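Local atomic coordinates of putative hydroxymethylglutaryl-CoA synthase (Streptococcus mutans, PDB entry 3SQZ), a protein that binds coenzyme A and probably acts as a hydroxymethylglutaryl-CoA synthase, joining acetyl-CoA and acetoacetyl-CoA through an acyl-enzyme intermediate. Residues D83-A93 with V167-A175; T186-M194 with I308-L318. One frame throughout, in Å; residues are numbered along the deposited sequence. Where two conformers were deposited one is given.

Contact 1: D83-A93 with V167-A175; sequences DDVVTLAAGSA and VLVLASDIA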
ATOM      1  N   ASP A  83      14.440   2.487  -8.930  1.00 10.40           N
ATOM      2  CA  ASP A  83      13.284   1.672  -8.544  1.00 10.51           C
ATOM      3  C   ASP A  83      12.213   2.651  -8.068  1.00 10.42           C
ATOM      4  O   ASP A  83      12.291   3.169  -6.952  1.00 12.13           O
ATOM      5  CB  ASP A  83      13.683   0.708  -7.416  1.00 11.25           C
ATOM      6  CG  ASP A  83      12.933  -0.635  -7.453  1.00 11.41           C
ATOM      7  OD1 ASP A  83      11.960  -0.805  -8.223  1.00 11.68           O
ATOM      8  OD2 ASP A  83      13.328  -1.534  -6.676  1.00 12.35           O
ATOM      9  N   ASP A  84      11.226   2.921  -8.921  1.00  9.84           N
ATOM     10  CA  ASP A  84      10.245   3.972  -8.663  1.00  9.85           C
ATOM     11  C   ASP A  84       8.828   3.415  -8.635  1.00  9.41           C
ATOM     12  O   ASP A  84       8.627   2.197  -8.572  1.00  9.57           O
ATOM     13  CB  ASP A  84      10.378   5.104  -9.694  1.00 10.23           C
ATOM     14  CG  ASP A  84       9.962   4.693 -11.089  1.00  9.75           C
ATOM     15  OD1 ASP A  84       9.537   3.539 -11.302  1.00 10.29           O
ATOM     16  OD2 ASP A  84      10.047   5.567 -11.983  1.00 11.33           O
ATOM     17  N   VAL A  85       7.837   4.305  -8.674  1.00  9.79           N
ATOM     18  CA  VAL A  85       6.448   3.871  -8.626  1.00 10.04           C
ATOM     19  C   VAL A  85       6.124   2.853  -9.724  1.00  9.13           C
ATOM     20  O   VAL A  85       5.398   1.882  -9.500  1.00  9.50           O
ATOM     21  CB  VAL A  85       5.482   5.098  -8.711  1.00 11.30           C
ATOM     22  CG1 VAL A  85       5.678   5.897 -10.013  1.00 12.33           C
ATOM     23  CG2 VAL A  85       4.029   4.662  -8.556  1.00 11.85           C
ATOM     24  N   VAL A  86       6.655   3.088 -10.917  1.00  9.11           N
ATOM     25  CA  VAL A  86       6.373   2.237 -12.064  1.00  9.54           C
ATOM     26  C   VAL A  86       7.003   0.862 -11.924  1.00  9.13           C
ATOM     27  O   VAL A  86       6.349  -0.160 -12.155  1.00  9.57           O
ATOM     28  CB  VAL A  86       6.863   2.905 -13.367  1.00  9.65           C
ATOM     29  CG1 VAL A  86       6.867   1.926 -14.525  1.00 10.11           C
ATOM     30  CG2 VAL A  86       6.004   4.113 -13.687  1.00 11.14           C
ATOM     31  N   THR A  87       8.279   0.825 -11.561  1.00  9.46           N
ATOM     32  CA  THR A  87       8.966  -0.457 -11.482  1.00  9.74           C
ATOM     33  C   THR A  87       8.447  -1.305 -10.328  1.00  8.83           C
ATOM     34  O   THR A  87       8.299  -2.516 -10.470  1.00  9.50           O
ATOM     35  CB  THR A  87      10.483  -0.286 -11.406  1.00 10.01           C
ATOM     36  OG1 THR A  87      10.808   0.503 -10.265  1.00 10.42           O
ATOM     37  CG2 THR A  87      10.991   0.418 -12.650  1.00 11.20           C
ATOM     38  N   LEU A  88       8.164  -0.676  -9.189  1.00  9.18           N
ATOM     39  CA  LEU A  88       7.583  -1.415  -8.073  1.00  9.15           C
ATOM     40  C   LEU A  88       6.201  -1.944  -8.454  1.00  8.93           C
ATOM     41  O   LEU A  88       5.870  -3.097  -8.152  1.00  9.51           O
ATOM     42  CB  LEU A  88       7.517  -0.549  -6.814  1.00  9.65           C
ATOM     43  CG  LEU A  88       8.870  -0.178  -6.202  1.00 10.85           C
ATOM     44  CD1 LEU A  88       8.674   0.862  -5.118  1.00 12.77           C
ATOM     45  CD2 LEU A  88       9.607  -1.406  -5.665  1.00 12.74           C
ATOM     46  N   ALA A  89       5.399  -1.114  -9.123  1.00  9.22           N
ATOM     47  CA  ALA A  89       4.059  -1.529  -9.533  1.00  9.49           C
ATOM     48  C   ALA A  89       4.138  -2.717 -10.498  1.00  9.67           C
ATOM     49  O   ALA A  89       3.441  -3.725 -10.324  1.00 10.23           O
ATOM     50  CB  ALA A  89       3.305  -0.372 -10.161  1.00 10.43           C
ATOM     51  N   ALA A  90       5.014  -2.624 -11.497  1.00 10.00           N
ATOM     52  CA  ALA A  90       5.159  -3.708 -12.458  1.00 10.59           C
ATOM     53  C   ALA A  90       5.664  -4.976 -11.773  1.00 10.10           C
ATOM     54  O   ALA A  90       5.217  -6.073 -12.094  1.00 10.82           O
ATOM     55  CB  ALA A  90       6.086  -3.294 -13.592  1.00 11.20           C
ATOM     56  N   GLY A  91       6.606  -4.836 -10.839  1.00 10.05           N
ATOM     57  CA  GLY A  91       7.097  -5.980 -10.089  1.00  9.99           C
ATOM     58  C   GLY A  91       5.988  -6.665  -9.310  1.00  9.89           C
ATOM     59  O   GLY A  91       5.892  -7.894  -9.295  1.00 11.02           O
ATOM     60  N   SER A  92       5.132  -5.880  -8.663  1.00  9.52           N
ATOM     61  CA  SER A  92       4.080  -6.477  -7.846  1.00 10.04           C
ATOM     62  C   SER A  92       3.084  -7.245  -8.714  1.00  9.92           C
ATOM     63  O   SER A  92       2.595  -8.299  -8.321  1.00 11.62           O
ATOM     64  CB  SER A  92       3.397  -5.429  -6.952  1.00 10.35           C
ATOM     65  OG  SER A  92       2.652  -4.464  -7.682  1.00  9.98           O
ATOM     66  N   ALA A  93       2.799  -6.733  -9.906  1.00 10.83           N
ATOM     67  CA  ALA A  93       1.911  -7.432 -10.822  1.00 11.67           C
ATOM     68  C   ALA A  93       2.581  -8.686 -11.397  1.00 10.63           C
ATOM     69  O   ALA A  93       1.940  -9.717 -11.602  1.00 11.13           O
ATOM     70  CB  ALA A  93       1.483  -6.507 -11.935  1.00 13.05           C
ATOM     71  N   VAL A 167      -9.543  -6.882 -13.783  1.00 10.22           N
ATOM     72  CA  VAL A 167      -8.973  -5.555 -13.587  1.00  9.88           C
ATOM     73  C   VAL A 167      -7.739  -5.672 -12.710  1.00  9.29           C
ATOM     74  O   VAL A 167      -7.731  -6.425 -11.734  1.00 10.44           O
ATOM     75  CB  VAL A 167      -9.992  -4.588 -12.929  1.00 10.18           C
ATOM     76  CG1 VAL A 167      -9.359  -3.230 -12.661  1.00 10.46           C
ATOM     77  CG2 VAL A 167     -11.226  -4.451 -13.805  1.00 11.17           C
ATOM     78  N   LEU A 168      -6.700  -4.928 -13.065  1.00  9.16           N
ATOM     79  CA  LEU A 168      -5.481  -4.886 -12.280  1.00  9.42           C
ATOM     80  C   LEU A 168      -5.408  -3.552 -11.552  1.00  8.81           C
ATOM     81  O   LEU A 168      -5.397  -2.489 -12.191  1.00  9.47           O
ATOM     82  CB  LEU A 168      -4.281  -5.040 -13.202  1.00  9.58           C
ATOM     83  CG  LEU A 168      -2.909  -4.970 -12.534  1.00 10.11           C
ATOM     84  CD1 LEU A 168      -2.735  -6.097 -11.517  1.00 10.89           C
ATOM     85  CD2 LEU A 168      -1.821  -4.990 -13.588  1.00 11.13           C
ATOM     86  N   VAL A 169      -5.377  -3.610 -10.222  1.00  9.15           N
ATOM     87  CA  VAL A 169      -5.215  -2.439  -9.382  1.00  9.36           C
ATOM     88  C   VAL A 169      -3.826  -2.465  -8.768  1.00  9.17           C
ATOM     89  O   VAL A 169      -3.425  -3.468  -8.182  1.00  9.89           O
ATOM     90  CB  VAL A 169      -6.280  -2.408  -8.260  1.00 10.65           C
ATOM     91  CG1 VAL A 169      -6.033  -1.261  -7.281  1.00 11.92           C
ATOM     92  CG2 VAL A 169      -7.672  -2.311  -8.871  1.00 11.94           C
ATOM     93  N   LEU A 170      -3.087  -1.375  -8.923  1.00  9.29           N
ATOM     94  CA  LEU A 170      -1.756  -1.227  -8.347  1.00  9.03           C
ATOM     95  C   LEU A 170      -1.800  -0.096  -7.342  1.00  9.29           C
ATOM     96  O   LEU A 170      -2.350   0.965  -7.628  1.00 11.23           O
ATOM     97  CB  LEU A 170      -0.731  -0.865  -9.423  1.00 11.00           C
ATOM     98  CG  LEU A 170      -0.467  -1.798 -10.605  1.00 13.12           C
ATOM     99  CD1 LEU A 170      -0.374  -3.258 -10.204  1.00 12.37           C
ATOM    100  CD2 LEU A 170      -1.460  -1.590 -11.726  1.00 15.44           C
ATOM    101  N   ALA A 171      -1.211  -0.327  -6.173  1.00  9.06           N
ATOM    102  CA  ALA A 171      -1.090   0.692  -5.137  1.00  8.96           C
ATOM    103  C   ALA A 171       0.389   0.782  -4.813  1.00  8.99           C
ATOM    104  O   ALA A 171       0.918  -0.068  -4.084  1.00 11.08           O
ATOM    105  CB  ALA A 171      -1.875   0.291  -3.914  1.00  9.54           C
ATOM    106  N   SER A 172       1.056   1.789  -5.376  1.00  8.88           N
ATOM    107  CA  SER A 172       2.512   1.836  -5.407  1.00  9.21           C
ATOM    108  C   SER A 172       2.990   3.211  -4.977  1.00  8.51           C
ATOM    109  O   SER A 172       2.482   4.221  -5.449  1.00  9.06           O
ATOM    110  CB  SER A 172       2.998   1.550  -6.821  1.00  9.18           C
ATOM    111  OG  SER A 172       4.409   1.542  -6.859  1.00  9.35           O
ATOM    112  N   ASP A 173       3.977   3.251  -4.085  1.00  8.88           N
ATOM    113  CA  ASP A 173       4.409   4.524  -3.516  1.00  9.15           C
ATOM    114  C   ASP A 173       5.780   4.405  -2.873  1.00  8.96           C
ATOM    115  O   ASP A 173       6.203   3.319  -2.438  1.00  9.67           O
ATOM    116  CB  ASP A 173       3.409   5.018  -2.460  1.00  9.53           C
ATOM    117  CG  ASP A 173       2.300   5.887  -3.045  1.00  8.68           C
ATOM    118  OD1 ASP A 173       1.113   5.552  -2.842  1.00  9.70           O
ATOM    119  OD2 ASP A 173       2.620   6.925  -3.663  1.00  8.72           O
ATOM    120  N   ILE A 174       6.448   5.552  -2.793  1.00  9.16           N
ATOM    121  CA  ILE A 174       7.685   5.695  -2.048  1.00  9.82           C
ATOM    122  C   ILE A 174       7.476   6.854  -1.085  1.00  9.74           C
ATOM    123  O   ILE A 174       7.304   8.004  -1.507  1.00 11.08           O
ATOM    124  CB  ILE A 174       8.872   5.954  -2.981  1.00 11.27           C
ATOM    125  CG1 ILE A 174       9.099   4.723  -3.859  1.00 12.89           C
ATOM    126  CG2 ILE A 174      10.124   6.277  -2.176  1.00 12.22           C
ATOM    127  CD1 ILE A 174      10.052   4.948  -5.000  1.00 15.13           C
ATOM    128  N   ALA A 175       7.457   6.533   0.207  1.00 10.00           N
ATOM    129  CA  ALA A 175       7.233   7.527   1.242  1.00  9.78           C
ATOM    130  C   ALA A 175       8.573   8.133   1.628  1.00  9.54           C
ATOM    131  O   ALA A 175       9.435   7.466   2.198  1.00  9.99           O
ATOM    132  CB  ALA A 175       6.536   6.910   2.433  1.00 11.13           C
TER
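S172 reaches from the strand into the first turn of helix 85-93, and its OG donates to V85 O over 2.8 Å. The bond arrives in the carbonyl plane on a lone pair, with a C=O...donor angle of 118°. With OG set anti to the backbone N (chi1 -178°), the hydroxyl stands up toward the helix; V85 O also accepts the helical bond from A89 N, so two donors grip this buried oxygen. Packing is close around that point, where V85 CG2 lies 3.5 Å from S172 O; A89 CB and S172 CB, 3.9 Å apart, are in ordinary van der Waals contact. Segment axes 7.4 Å apart, running at 139°, fit a helix laid on one face of the central mixed sheet of the thiolase fold, the other face of this strand being covered by helix 147-161. Toward the helix C-terminal end the contact thins to methyl groups: A93 CB touches L168 CD2 at 4.0 Å and L170 CD1 slightly farther off. At the opposite end, partly exposed I174 crosses L88 at about a right angle, I174 CG1 to L88 CD1 4.1 Å, while I174 CD1 extends to 3.5 Å from D83 O. Here D84 and T87 form a capping box, T87 N to D84 OD1 and D84 N to T87 OG1, while R417 and Y419 hold D84 OD2.

Contact 2: T186-M194 with I308-L318; sequences TQGAGSIAM and IGNIYTGSLFL. With COA (coenzyme A), chain D.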
ATOM      1  N   THR A 186       9.080   7.507   9.269  1.00 12.48           N
ATOM      2  CA  THR A 186       7.909   6.865   8.666  1.00 13.84           C
ATOM      3  C   THR A 186       8.003   6.856   7.144  1.00 12.35           C
ATOM      4  O   THR A 186       7.001   7.035   6.428  1.00 13.98           O
ATOM      5  CB  THR A 186       6.576   7.486   9.151  1.00 14.59           C
ATOM      6  OG1 THR A 186       6.526   8.883   8.835  1.00 15.69           O
ATOM      7  CG2 THR A 186       6.442   7.309  10.650  1.00 15.51           C
ATOM      8  N   GLN A 187       9.217   6.603   6.661  1.00 11.60           N
ATOM      9  CA  GLN A 187       9.481   6.411   5.240  1.00 11.22           C
ATOM     10  C   GLN A 187       9.249   4.948   4.850  1.00 10.40           C
ATOM     11  O   GLN A 187       8.927   4.117   5.706  1.00 12.24           O
ATOM     12  CB  GLN A 187      10.894   6.907   4.919  1.00 10.95           C
ATOM     13  CG  GLN A 187      10.953   8.428   5.018  1.00 11.01           C
ATOM     14  CD  GLN A 187      12.315   9.055   4.806  1.00 11.01           C
ATOM     15  OE1 GLN A 187      12.404  10.155   4.259  1.00 11.92           O
ATOM     16  NE2 GLN A 187      13.376   8.399   5.270  1.00 11.93           N
ATOM     17  N   GLY A 188       9.371   4.631   3.561  1.00  9.42           N
ATOM     18  CA  GLY A 188       9.180   3.272   3.092  1.00  9.92           C
ATOM     19  C   GLY A 188       8.960   3.234   1.594  1.00  8.96           C
ATOM     20  O   GLY A 188       8.967   4.273   0.924  1.00  9.42           O
ATOM     21  N   ALA A 189       8.779   2.035   1.056  1.00  9.02           N
ATOM     22  CA  ALA A 189       8.598   1.874  -0.383  1.00  9.19           C
ATOM     23  C   ALA A 189       7.966   0.525  -0.663  1.00  9.06           C
ATOM     24  O   ALA A 189       8.343  -0.474  -0.050  1.00  9.97           O
ATOM     25  CB  ALA A 189       9.930   1.974  -1.101  1.00  9.89           C
ATOM     26  N   GLY A 190       7.017   0.476  -1.596  1.00  9.08           N
ATOM     27  CA  GLY A 190       6.461  -0.797  -1.995  1.00  9.85           C
ATOM     28  C   GLY A 190       5.228  -0.641  -2.848  1.00  8.77           C
ATOM     29  O   GLY A 190       4.679   0.457  -2.990  1.00  9.31           O
ATOM     30  N   SER A 191       4.797  -1.758  -3.418  1.00  8.56           N
ATOM     31  CA  SER A 191       3.594  -1.789  -4.239  1.00  8.22           C
ATOM     32  C   SER A 191       2.820  -3.065  -3.994  1.00  8.26           C
ATOM     33  O   SER A 191       3.392  -4.159  -3.967  1.00  8.98           O
ATOM     34  CB  SER A 191       3.937  -1.715  -5.726  1.00  8.87           C
ATOM     35  OG  SER A 191       2.765  -1.845  -6.527  1.00  9.47           O
ATOM     36  N   ILE A 192       1.508  -2.908  -3.856  1.00  8.64           N
ATOM     37  CA  ILE A 192       0.552  -4.000  -3.846  1.00  8.76           C
ATOM     38  C   ILE A 192      -0.136  -4.066  -5.207  1.00  8.63           C
ATOM     39  O   ILE A 192      -0.533  -3.032  -5.752  1.00  9.83           O
ATOM     40  CB  ILE A 192      -0.518  -3.770  -2.754  1.00  9.67           C
ATOM     41  CG1 ILE A 192       0.088  -4.010  -1.364  1.00 10.14           C
ATOM     42  CG2 ILE A 192      -1.754  -4.629  -3.001  1.00 10.76           C
ATOM     43  CD1 ILE A 192       0.225  -5.461  -0.970  1.00 10.63           C
ATOM     44  N   ALA A 193      -0.247  -5.266  -5.762  1.00  8.32           N
ATOM     45  CA  ALA A 193      -1.055  -5.509  -6.959  1.00  8.81           C
ATOM     46  C   ALA A 193      -2.239  -6.377  -6.564  1.00  8.34           C
ATOM     47  O   ALA A 193      -2.072  -7.362  -5.848  1.00  9.32           O
ATOM     48  CB  ALA A 193      -0.230  -6.208  -8.027  1.00  9.45           C
ATOM     49  N   MET A 194      -3.431  -6.022  -7.032  1.00  9.08           N
ATOM     50  CA  MET A 194      -4.630  -6.815  -6.790  1.00 10.07           C
ATOM     51  C   MET A 194      -5.307  -7.111  -8.116  1.00  9.88           C
ATOM     52  O   MET A 194      -5.558  -6.197  -8.904  1.00 11.18           O
ATOM     53  CB  MET A 194      -5.585  -6.086  -5.838  1.00 10.58           C
ATOM     54  CG  MET A 194      -5.020  -5.992  -4.434  1.00 11.12           C
ATOM     55  SD  MET A 194      -5.967  -4.991  -3.274  1.00 13.14           S
ATOM     56  CE  MET A 194      -5.609  -3.350  -3.895  1.00 14.04           C
ATOM     57  N   ILE A 308       8.816  -2.806   6.778  1.00 10.68           N
ATOM     58  CA  ILE A 308       8.779  -2.111   5.495  1.00 10.79           C
ATOM     59  C   ILE A 308       8.585  -0.602   5.622  1.00 10.45           C
ATOM     60  O   ILE A 308       9.122   0.167   4.821  1.00 10.61           O
ATOM     61  CB  ILE A 308       7.651  -2.707   4.615  1.00 10.89           C
ATOM     62  CG1 ILE A 308       8.049  -4.124   4.204  1.00 12.29           C
ATOM     63  CG2 ILE A 308       7.339  -1.821   3.399  1.00 11.73           C
ATOM     64  CD1 ILE A 308       6.910  -4.971   3.746  1.00 13.19           C
ATOM     65  N   GLY A 309       7.829  -0.174   6.625  1.00 10.32           N
ATOM     66  CA  GLY A 309       7.521   1.233   6.766  1.00 11.06           C
ATOM     67  C   GLY A 309       6.263   1.621   6.016  1.00 10.61           C
ATOM     68  O   GLY A 309       5.429   0.779   5.679  1.00 12.53           O
ATOM     69  N   ASN A 310       6.131   2.915   5.759  1.00 10.13           N
ATOM     70  CA  ASN A 310       4.956   3.488   5.114  1.00 10.02           C
ATOM     71  C   ASN A 310       5.042   3.319   3.604  1.00  9.58           C
ATOM     72  O   ASN A 310       6.047   3.687   2.995  1.00 10.06           O
ATOM     73  CB  ASN A 310       4.942   4.975   5.478  1.00 11.94           C
ATOM     74  CG  ASN A 310       3.666   5.690   5.094  1.00 12.41           C
ATOM     75  OD1 ASN A 310       2.745   5.112   4.516  1.00 11.96           O
ATOM     76  ND2 ASN A 310       3.604   6.968   5.444  1.00 14.71           N
ATOM     77  N   ILE A 311       3.984   2.780   2.998  1.00  9.06           N
ATOM     78  CA  ILE A 311       3.911   2.696   1.540  1.00  9.53           C
ATOM     79  C   ILE A 311       2.682   3.418   0.999  1.00  9.08           C
ATOM     80  O   ILE A 311       2.193   3.119  -0.092  1.00  9.69           O
ATOM     81  CB  ILE A 311       4.055   1.242   1.002  1.00 10.07           C
ATOM     82  CG1 ILE A 311       2.844   0.365   1.348  1.00 10.34           C
ATOM     83  CG2 ILE A 311       5.366   0.632   1.512  1.00 11.00           C
ATOM     84  CD1 ILE A 311       2.830  -0.952   0.590  1.00 11.74           C
ATOM     85  N   TYR A 312       2.210   4.401   1.765  1.00  9.03           N
ATOM     86  CA  TYR A 312       1.110   5.262   1.339  1.00  9.48           C
ATOM     87  C   TYR A 312      -0.098   4.447   0.831  1.00  9.17           C
ATOM     88  O   TYR A 312      -0.718   3.722   1.628  1.00  9.72           O
ATOM     89  CB  TYR A 312       1.584   6.317   0.329  1.00  9.46           C
ATOM     90  CG  TYR A 312       2.545   7.396   0.828  1.00  9.65           C
ATOM     91  CD1 TYR A 312       2.546   7.847   2.152  1.00 10.25           C
ATOM     92  CD2 TYR A 312       3.412   8.014  -0.071  1.00  9.39           C
ATOM     93  CE1 TYR A 312       3.406   8.876   2.553  1.00 10.66           C
ATOM     94  CE2 TYR A 312       4.254   9.027   0.314  1.00 10.31           C
ATOM     95  CZ  TYR A 312       4.254   9.460   1.624  1.00 10.44           C
ATOM     96  OH  TYR A 312       5.093  10.472   2.026  1.00 11.41           O
ATOM     97  N   THR A 313      -0.451   4.554  -0.453  1.00  9.05           N
ATOM     98  CA  THR A 313      -1.663   3.898  -0.952  1.00  8.97           C
ATOM     99  C   THR A 313      -1.723   2.407  -0.665  1.00  9.17           C
ATOM    100  O   THR A 313      -2.801   1.853  -0.469  1.00 10.52           O
ATOM    101  CB  THR A 313      -1.860   4.095  -2.480  1.00  9.20           C
ATOM    102  OG1 THR A 313      -0.741   3.551  -3.196  1.00  9.57           O
ATOM    103  CG2 THR A 313      -2.079   5.570  -2.834  1.00  9.86           C
ATOM    104  N   GLY A 314      -0.579   1.741  -0.671  1.00  8.57           N
ATOM    105  CA  GLY A 314      -0.587   0.307  -0.489  1.00  9.74           C
ATOM    106  C   GLY A 314      -0.670  -0.158   0.950  1.00  9.28           C
ATOM    107  O   GLY A 314      -0.835  -1.352   1.194  1.00  9.41           O
ATOM    108  N   SER A 315      -0.592   0.753   1.917  1.00  9.09           N
ATOM    109  CA  SER A 315      -0.374   0.319   3.292  0.50  9.39           C
ATOM    110  C   SER A 315      -1.532  -0.490   3.881  1.00  8.86           C
ATOM    111  O   SER A 315      -1.295  -1.504   4.534  1.00  9.28           O
ATOM    112  CB  SER A 315      -0.018   1.498   4.187  0.50  9.40           C
ATOM    113  OG  SER A 315      -1.131   2.358   4.327  0.50 10.21           O
ATOM    114  N   LEU A 316      -2.771  -0.071   3.633  1.00  9.17           N
ATOM    115  CA  LEU A 316      -3.935  -0.817   4.097  1.00  9.31           C
ATOM    116  C   LEU A 316      -3.902  -2.240   3.538  1.00  8.90           C
ATOM    117  O   LEU A 316      -4.183  -3.215   4.245  1.00  9.26           O
ATOM    118  CB  LEU A 316      -5.213  -0.117   3.635  1.00  9.64           C
ATOM    119  CG  LEU A 316      -6.535  -0.860   3.855  1.00  9.88           C
ATOM    120  CD1 LEU A 316      -6.826  -1.098   5.333  1.00 11.04           C
ATOM    121  CD2 LEU A 316      -7.676  -0.088   3.203  1.00 11.24           C
ATOM    122  N   PHE A 317      -3.543  -2.363   2.266  1.00  9.29           N
ATOM    123  CA  PHE A 317      -3.585  -3.638   1.566  1.00  9.74           C
ATOM    124  C   PHE A 317      -2.408  -4.536   1.903  1.00  8.58           C
ATOM    125  O   PHE A 317      -2.547  -5.752   1.921  1.00  9.34           O
ATOM    126  CB  PHE A 317      -3.771  -3.389   0.077  1.00 10.29           C
ATOM    127  CG  PHE A 317      -5.011  -2.611  -0.191  1.00 11.63           C
ATOM    128  CD1 PHE A 317      -6.238  -3.240  -0.118  1.00 12.51           C
ATOM    129  CD2 PHE A 317      -4.972  -1.232  -0.376  1.00 12.93           C
ATOM    130  CE1 PHE A 317      -7.410  -2.529  -0.289  1.00 13.71           C
ATOM    131  CE2 PHE A 317      -6.142  -0.510  -0.554  1.00 14.48           C
ATOM    132  CZ  PHE A 317      -7.362  -1.162  -0.515  1.00 15.03           C
ATOM    133  N   LEU A 318      -1.267  -3.931   2.215  1.00  8.87           N
ATOM    134  CA  LEU A 318      -0.149  -4.669   2.781  1.00  9.16           C
ATOM    135  C   LEU A 318      -0.567  -5.276   4.128  1.00  8.60           C
ATOM    136  O   LEU A 318      -0.228  -6.417   4.434  1.00  9.30           O
ATOM    137  CB  LEU A 318       1.074  -3.761   2.937  1.00  9.65           C
ATOM    138  CG  LEU A 318       2.303  -4.418   3.578  1.00 10.03           C
ATOM    139  CD1 LEU A 318       2.804  -5.596   2.753  1.00 10.49           C
ATOM    140  CD2 LEU A 318       3.400  -3.381   3.770  1.00 11.03           C
TER
HETATM  141  N1A COA D 601      10.024   5.148  24.350  1.00 29.70           N
HETATM  142  C2A COA D 601       8.807   4.805  23.876  1.00 28.91           C
HETATM  143  N3A COA D 601       8.083   5.703  23.112  1.00 28.18           N
HETATM  144  C4A COA D 601       8.607   6.929  22.841  1.00 28.01           C
HETATM  145  C5A COA D 601       9.863   7.292  23.328  1.00 28.84           C
HETATM  146  C6A COA D 601      10.565   6.419  24.070  1.00 29.44           C
HETATM  147  N6A COA D 601      11.860   6.774  24.571  1.00 30.16           N
HETATM  148  N7A COA D 601      10.140   8.567  22.908  1.00 28.97           N
HETATM  149  C8A COA D 601       9.104   9.005  22.186  1.00 28.40           C
HETATM  150  N9A COA D 601       8.140   7.966  22.172  1.00 27.21           N
HETATM  151  C1B COA D 601       6.915   7.952  21.385  1.00 26.40           C
HETATM  152  C2B COA D 601       5.555   8.554  21.833  1.00 25.82           C
HETATM  153  O2B COA D 601       5.122   8.865  23.080  1.00 26.13           O
HETATM  154  C3B COA D 601       4.676   8.192  20.648  1.00 24.61           C
HETATM  155  O3B COA D 601       3.582   7.363  20.680  1.00 23.42           O
HETATM  156  P3B COA D 601       2.222   7.806  21.263  1.00 22.41           P
HETATM  157  O7A COA D 601       1.511   8.754  20.229  1.00 23.47           O
HETATM  158  O8A COA D 601       1.425   6.473  21.431  1.00 23.62           O
HETATM  159  O9A COA D 601       2.430   8.497  22.586  1.00 24.25           O
HETATM  160  C4B COA D 601       5.636   8.281  19.524  1.00 24.40           C
HETATM  161  O4B COA D 601       6.740   7.493  20.012  1.00 24.25           O
HETATM  162  C5B COA D 601       5.763   9.431  18.583  1.00 25.14           C
HETATM  163  O5B COA D 601       6.289  10.467  19.368  1.00 25.57           O
HETATM  164  P1A COA D 601       6.541  11.892  18.731  1.00 25.08           P
HETATM  165  O1A COA D 601       5.201  12.452  18.108  1.00 26.72           O
HETATM  166  O2A COA D 601       7.089  12.833  19.785  1.00 26.44           O
HETATM  167  O3A COA D 601       7.607  11.659  17.570  1.00 25.60           O
HETATM  168  P2A COA D 601       7.875  12.671  16.376  1.00 26.99           P
HETATM  169  O4A COA D 601       7.693  14.162  16.844  1.00 29.13           O
HETATM  170  O5A COA D 601       9.278  12.459  15.854  1.00 29.47           O
HETATM  171  O6A COA D 601       6.825  12.376  15.205  1.00 23.14           O
HETATM  172  CBP COA D 601       5.357  11.063  13.783  1.00 21.77           C
HETATM  173  CCP COA D 601       6.267  11.107  14.985  1.00 22.95           C
HETATM  174  CDP COA D 601       4.210  11.989  14.010  1.00 23.25           C
HETATM  175  CEP COA D 601       4.829   9.664  13.571  1.00 21.49           C
HETATM  176  CAP COA D 601       6.165  11.493  12.591  1.00 20.32           C
HETATM  177  OAP COA D 601       7.061  10.531  12.203  1.00 19.90           O
HETATM  178  C9P COA D 601       5.306  11.944  11.426  1.00 20.14           C
HETATM  179  O9P COA D 601       4.730  13.027  11.407  1.00 20.57           O
HETATM  180  N8P COA D 601       5.247  11.013  10.284  1.00 19.37           N
HETATM  181  C7P COA D 601       4.334  11.235   9.179  1.00 19.36           C
HETATM  182  C6P COA D 601       2.882  10.981   9.523  1.00 20.80           C
HETATM  183  C5P COA D 601       1.949  11.076   8.315  1.00 19.98           C
HETATM  184  O5P COA D 601       2.365  10.931   7.188  1.00 18.49           O
HETATM  185  N4P COA D 601       0.540  11.251   8.546  1.00 20.24           N
HETATM  186  C3P COA D 601      -0.393  11.239   7.410  1.00 19.64           C
HETATM  187  C2P COA D 601      -1.314  10.055   7.310  1.00 21.71           C
HETATM  188  S1P COA D 601      -2.139   9.581   8.795  1.00 24.23           S
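M194 and F317 meet at about a right angle, the thioether chain running across the ring. M194 CE sits over one face, 3.9 Å from the ring centroid and 15° off the normal, a CH-pi contact; SD stands obliquely beside it, 3.6 Å from F317 CD1, which makes the pair a Met-aromatic contact. The bend at chi3 (-72°) folds the methyl back over the ring. L316 CD2 lies against the other side, so M194 CE and L316 CD2 are on opposite faces of the ring. I192 also crosses F317 at roughly a right angle, but touches its stem: CG2 meets F317 CB at 3.9 Å, while CD1 turns to the backbone of L318. Farther up strand 188-194, I311 lays CG2 against the backbone, 3.4 Å from A189 C and beside the backbone N of G190. In the thiolase fold this strand belongs to the central sheet, and the loop and helix 315-318 pack on its face beside helix 147-161. At the loop end a polar element joins in: N310 N donates to Q187 O, coming from above the carbonyl plane. N310 CB packs closely, 3.1 Å from T186 O. With CG anti to the backbone N (chi1 -170°), the amide of N310 carries its OD1 forward to Y312 N, 2.9 Å away and above the carbonyl plane, closing an Asx turn that helps to set the orientation of a side chain predicted to bind hydroxymethylglutaryl-CoA, the product expected of such a synthase, close to Y177. T186 faces the bound coenzyme A: its OG1 accepts from coenzyme A N8P at 2.9 Å, in the pantetheine arm, and is also hydrogen-bonded with G183 O.

From the N terminus, helix 85-94 comes first, and contact 1 closes a loop of 73 residues when the chain returns as strand 166-175. The chain then turns into strand 188-198, its antiparallel neighbour in the sheet, and contact 2 closes a second loop, of 113 residues, at 308-318. The two loops follow in series, neither nested nor crossing. Their centres are 10 Å apart and joined through the sheet: V169 O and M194 N are 2.8 Å apart, a probable backbone hydrogen bond, and D173 OD1 probably bonds T313 OG1 at the same distance. Contact 1 ties a helix from the N-terminal part of the chain to the central beta-sheet; contact 2 brings in the C-terminal part.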